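PDB 5XSW: chitinase from Thermococcus chitonophagus, which probably hydrolyses internal glycosidic bonds of chitin as an endochitinase. Local coordinates for residues A[35-41]-A[97-103]. Sequence-based numbering, arbitrary orientation.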
ATOM      1  N   ILE A  35       9.666 -18.467  -4.352  1.00 29.82           N
ATOM      2  CA  ILE A  35      10.777 -19.039  -5.159  1.00 27.37           C
ATOM      3  C   ILE A  35      10.919 -18.354  -6.488  1.00 22.43           C
ATOM      4  O   ILE A  35      10.003 -18.368  -7.310  1.00 31.56           O
ATOM      5  CB  ILE A  35      10.546 -20.561  -5.330  1.00 30.66           C
ATOM      6  CG1 ILE A  35      10.608 -21.196  -3.915  1.00 33.83           C
ATOM      7  CG2 ILE A  35      11.617 -21.143  -6.282  1.00 27.67           C
ATOM      8  CD1 ILE A  35      10.524 -22.684  -3.905  1.00 48.96           C
ATOM      9  N   LYS A  36      12.063 -17.692  -6.700  1.00 24.62           N
ATOM     10  CA  LYS A  36      12.385 -17.111  -7.991  1.00 26.26           C
ATOM     11  C   LYS A  36      12.571 -18.202  -9.085  1.00 35.53           C
ATOM     12  O   LYS A  36      11.974 -18.143 -10.162  1.00 26.37           O
ATOM     13  CB  LYS A  36      13.661 -16.292  -7.866  1.00 27.06           C
ATOM     14  CG  LYS A  36      14.006 -15.453  -9.104  1.00 34.84           C
ATOM     15  CD  LYS A  36      15.462 -14.945  -9.016  1.00 43.91           C
ATOM     16  CE  LYS A  36      15.786 -13.881 -10.071  1.00 64.86           C
ATOM     17  NZ  LYS A  36      15.090 -12.545  -9.836  1.00 71.84           N
ATOM     18  N   ASN A  37      13.439 -19.178  -8.794  1.00 32.79           N
ATOM     19  CA  ASN A  37      13.603 -20.327  -9.675  1.00 28.22           C
ATOM     20  C   ASN A  37      14.350 -21.423  -8.903  1.00 31.37           C
ATOM     21  O   ASN A  37      14.704 -21.239  -7.730  1.00 26.45           O
ATOM     22  CB  ASN A  37      14.309 -19.944 -10.988  1.00 26.95           C
ATOM     23  CG  ASN A  37      15.588 -19.185 -10.787  1.00 29.84           C
ATOM     24  OD1 ASN A  37      16.427 -19.575  -9.976  1.00 33.75           O
ATOM     25  ND2 ASN A  37      15.771 -18.106 -11.561  1.00 32.23           N
ATOM     26  N   ILE A  38      14.462 -22.589  -9.525  1.00 29.79           N
ATOM     27  CA  ILE A  38      15.212 -23.718  -8.946  1.00 28.39           C
ATOM     28  C   ILE A  38      16.258 -24.048 -10.050  1.00 27.47           C
ATOM     29  O   ILE A  38      15.892 -24.166 -11.213  1.00 30.93           O
ATOM     30  CB  ILE A  38      14.360 -24.965  -8.677  1.00 32.32           C
ATOM     31  CG1 ILE A  38      13.154 -24.679  -7.780  1.00 36.81           C
ATOM     32  CG2 ILE A  38      15.193 -26.108  -7.991  1.00 27.30           C
ATOM     33  CD1 ILE A  38      11.907 -24.376  -8.588  1.00 42.85           C
ATOM     34  N   THR A  39      17.529 -24.166  -9.699  1.00 33.72           N
ATOM     35  CA  THR A  39      18.491 -24.591 -10.723  1.00 28.30           C
ATOM     36  C   THR A  39      18.996 -26.006 -10.413  1.00 35.87           C
ATOM     37  O   THR A  39      19.022 -26.454  -9.259  1.00 30.55           O
ATOM     38  CB  THR A  39      19.704 -23.661 -10.828  1.00 30.87           C
ATOM     39  OG1 THR A  39      20.281 -23.444  -9.525  1.00 32.49           O
ATOM     40  CG2 THR A  39      19.345 -22.312 -11.467  1.00 34.61           C
ATOM     41  N   PHE A  40      19.428 -26.701 -11.449  1.00 32.26           N
ATOM     42  CA  PHE A  40      20.216 -27.898 -11.178  1.00 32.34           C
ATOM     43  C   PHE A  40      21.146 -28.113 -12.380  1.00 35.12           C
ATOM     44  O   PHE A  40      21.031 -27.429 -13.391  1.00 34.91           O
ATOM     45  CB  PHE A  40      19.318 -29.121 -10.924  1.00 29.29           C
ATOM     46  CG  PHE A  40      18.514 -29.555 -12.157  1.00 34.35           C
ATOM     47  CD1 PHE A  40      19.044 -30.468 -13.080  1.00 35.82           C
ATOM     48  CD2 PHE A  40      17.221 -29.073 -12.370  1.00 37.18           C
ATOM     49  CE1 PHE A  40      18.288 -30.887 -14.217  1.00 34.26           C
ATOM     50  CE2 PHE A  40      16.457 -29.457 -13.478  1.00 32.21           C
ATOM     51  CZ  PHE A  40      16.995 -30.393 -14.428  1.00 37.61           C
ATOM     52  N   GLU A  41      22.056 -29.076 -12.247  1.00 37.31           N
ATOM     53  CA  GLU A  41      23.013 -29.328 -13.313  1.00 39.57           C
ATOM     54  C   GLU A  41      22.850 -30.748 -13.838  1.00 33.04           C
ATOM     55  O   GLU A  41      22.510 -31.653 -13.088  1.00 32.25           O
ATOM     56  CB  GLU A  41      24.442 -29.068 -12.815  1.00 45.69           C
ATOM     57  CG  GLU A  41      24.716 -27.578 -12.644  1.00 40.91           C
ATOM     58  CD  GLU A  41      25.980 -27.275 -11.811  1.00 55.15           C
ATOM     59  OE1 GLU A  41      26.572 -26.200 -12.021  1.00 68.78           O
ATOM     60  OE2 GLU A  41      26.370 -28.077 -10.936  1.00 59.17           O
ATOM     61  N   PRO A  97      20.704 -35.335 -12.467  1.00 38.61           N
ATOM     62  CA  PRO A  97      20.395 -33.994 -11.900  1.00 34.46           C
ATOM     63  C   PRO A  97      21.061 -33.820 -10.549  1.00 28.54           C
ATOM     64  O   PRO A  97      20.836 -34.626  -9.661  1.00 35.28           O
ATOM     65  CB  PRO A  97      18.860 -34.020 -11.765  1.00 34.48           C
ATOM     66  CG  PRO A  97      18.420 -34.874 -12.956  1.00 36.30           C
ATOM     67  CD  PRO A  97      19.505 -35.984 -13.037  1.00 33.75           C
ATOM     68  N   HIS A  98      21.919 -32.819 -10.411  1.00 31.63           N
ATOM     69  CA  HIS A  98      22.648 -32.642  -9.158  1.00 43.55           C
ATOM     70  C   HIS A  98      22.823 -31.141  -8.872  1.00 38.86           C
ATOM     71  O   HIS A  98      22.557 -30.291  -9.734  1.00 35.26           O
ATOM     72  CB  HIS A  98      24.050 -33.322  -9.214  1.00 31.66           C
ATOM     73  CG  HIS A  98      24.878 -32.839 -10.355  1.00 33.77           C
ATOM     74  ND1 HIS A  98      24.692 -33.298 -11.642  1.00 32.95           N
ATOM     75  CD2 HIS A  98      25.894 -31.942 -10.415  1.00 31.99           C
ATOM     76  CE1 HIS A  98      25.533 -32.677 -12.457  1.00 35.90           C
ATOM     77  NE2 HIS A  98      26.282 -31.860 -11.735  1.00 33.24           N
ATOM     78  N   ASN A  99      23.350 -30.841  -7.689  1.00 42.72           N
ATOM     79  CA  ASN A  99      23.539 -29.469  -7.261  1.00 38.19           C
ATOM     80  C   ASN A  99      22.231 -28.631  -7.404  1.00 35.74           C
ATOM     81  O   ASN A  99      22.230 -27.555  -8.007  1.00 36.37           O
ATOM     82  CB  ASN A  99      24.638 -28.800  -8.055  1.00 42.49           C
ATOM     83  CG  ASN A  99      25.141 -27.567  -7.363  1.00 54.42           C
ATOM     84  OD1 ASN A  99      25.022 -27.433  -6.118  1.00 56.69           O
ATOM     85  ND2 ASN A  99      25.675 -26.638  -8.140  1.00 65.85           N
ATOM     86  N   PHE A 100      21.140 -29.194  -6.920  1.00 32.62           N
ATOM     87  CA  PHE A 100      19.845 -28.524  -6.885  1.00 39.25           C
ATOM     88  C   PHE A 100      19.982 -27.304  -5.993  1.00 40.88           C
ATOM     89  O   PHE A 100      20.522 -27.430  -4.904  1.00 38.93           O
ATOM     90  CB  PHE A 100      18.767 -29.450  -6.330  1.00 31.66           C
ATOM     91  CG  PHE A 100      18.204 -30.373  -7.351  1.00 42.83           C
ATOM     92  CD1 PHE A 100      17.143 -29.978  -8.150  1.00 32.42           C
ATOM     93  CD2 PHE A 100      18.754 -31.637  -7.537  1.00 37.04           C
ATOM     94  CE1 PHE A 100      16.614 -30.827  -9.103  1.00 39.87           C
ATOM     95  CE2 PHE A 100      18.218 -32.502  -8.494  1.00 35.33           C
ATOM     96  CZ  PHE A 100      17.160 -32.098  -9.279  1.00 39.32           C
ATOM     97  N   LYS A 101      19.534 -26.134  -6.449  1.00 34.92           N
ATOM     98  CA  LYS A 101      19.496 -24.987  -5.539  1.00 36.95           C
ATOM     99  C   LYS A 101      18.145 -24.284  -5.655  1.00 34.19           C
ATOM    100  O   LYS A 101      17.741 -23.950  -6.759  1.00 32.10           O
ATOM    101  CB  LYS A 101      20.608 -23.983  -5.830  1.00 35.47           C
ATOM    102  CG  LYS A 101      22.019 -24.473  -5.538  1.00 53.17           C
ATOM    103  CD  LYS A 101      23.026 -23.584  -6.293  1.00 61.93           C
ATOM    104  CE  LYS A 101      24.478 -23.979  -6.055  1.00 61.98           C
ATOM    105  NZ  LYS A 101      25.377 -23.070  -6.829  1.00 65.53           N
ATOM    106  N   ILE A 102      17.468 -24.078  -4.523  1.00 34.11           N
ATOM    107  CA  ILE A 102      16.271 -23.231  -4.527  1.00 32.68           C
ATOM    108  C   ILE A 102      16.712 -21.761  -4.430  1.00 31.89           C
ATOM    109  O   ILE A 102      17.431 -21.384  -3.511  1.00 35.25           O
ATOM    110  CB  ILE A 102      15.365 -23.591  -3.395  1.00 36.07           C
ATOM    111  CG1 ILE A 102      14.864 -25.006  -3.597  1.00 36.51           C
ATOM    112  CG2 ILE A 102      14.175 -22.565  -3.312  1.00 39.32           C
ATOM    113  CD1 ILE A 102      13.993 -25.486  -2.473  1.00 48.42           C
ATOM    114  N   HIS A 103      16.338 -20.931  -5.389  1.00 29.97           N
ATOM    115  CA  HIS A 103      16.706 -19.529  -5.273  1.00 26.98           C
ATOM    116  C   HIS A 103      15.464 -18.700  -4.834  1.00 30.24           C
ATOM    117  O   HIS A 103      14.479 -18.639  -5.577  1.00 25.65           O
ATOM    118  CB  HIS A 103      17.232 -19.012  -6.590  1.00 29.88           C
ATOM    119  CG  HIS A 103      18.402 -19.809  -7.109  1.00 37.66           C
ATOM    120  ND1 HIS A 103      19.699 -19.565  -6.704  1.00 30.46           N
ATOM    121  CD2 HIS A 103      18.459 -20.868  -7.958  1.00 36.09           C
ATOM    122  CE1 HIS A 103      20.519 -20.408  -7.325  1.00 35.16           C
ATOM    123  NE2 HIS A 103      19.792 -21.206  -8.096  1.00 33.40           N
TER
HETATM  124  O   HOH W   1      22.213 -25.472  -9.364  1.00 36.64           O
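Thr39 OG1 is gripped by two partners on one face of the strand pair, His103 NE2 at 2.7 Å and a water that also donates to the backbone O of Asn99. The hydroxyl sits between the backbone N and the carbonyl carbon of its own residue (chi1 51°), which brings it to the imidazole edge near the ring plane. On the far side of the ring, ND1 is hydrogen-bonded to Glu108 OE2, so both ring nitrogens are engaged, which probably fixes the rotation of the imidazole. Asn37 OD1 approaches His103 CD2 to 3.1 Å, its amide plane steeply turned from the ring.

The backbones pair antiparallel, Thr39 N reaching Lys101 O at 3.0 Å and Lys101 N returning to Thr39 O. Two irregularities interrupt the register: at one end Lys36 and Asn37 both face His103 in a classic beta bulge, their N-H groups sharing its carbonyl through weak bonds, and a second bulge lies between Thr39 and Glu41, where the chain at Asn99 takes positive phi and psi. This pair belongs to one sheet of the beta-sandwich at the N-terminal end of this construct; strand 65-69 flanks 35-41 on its other edge, and residues of strands 12-21 and 80-89 pack against the apolar face.

On that face Phe40 CB stands over the Phe100 ring, 3.7 Å from its centroid, while the two rings run side by side with planes 29° apart and slid so far that they scarcely overlap. Pro97 CB meets Phe40 CD1 at 3.8 Å, and Ile102 CG2 touches Ile35 CD1. On the polar face, Glu41 lays its CB over the His98 ring and extends its carboxylate alongside Asn99, whose ND2 donates a weak bond to OE2.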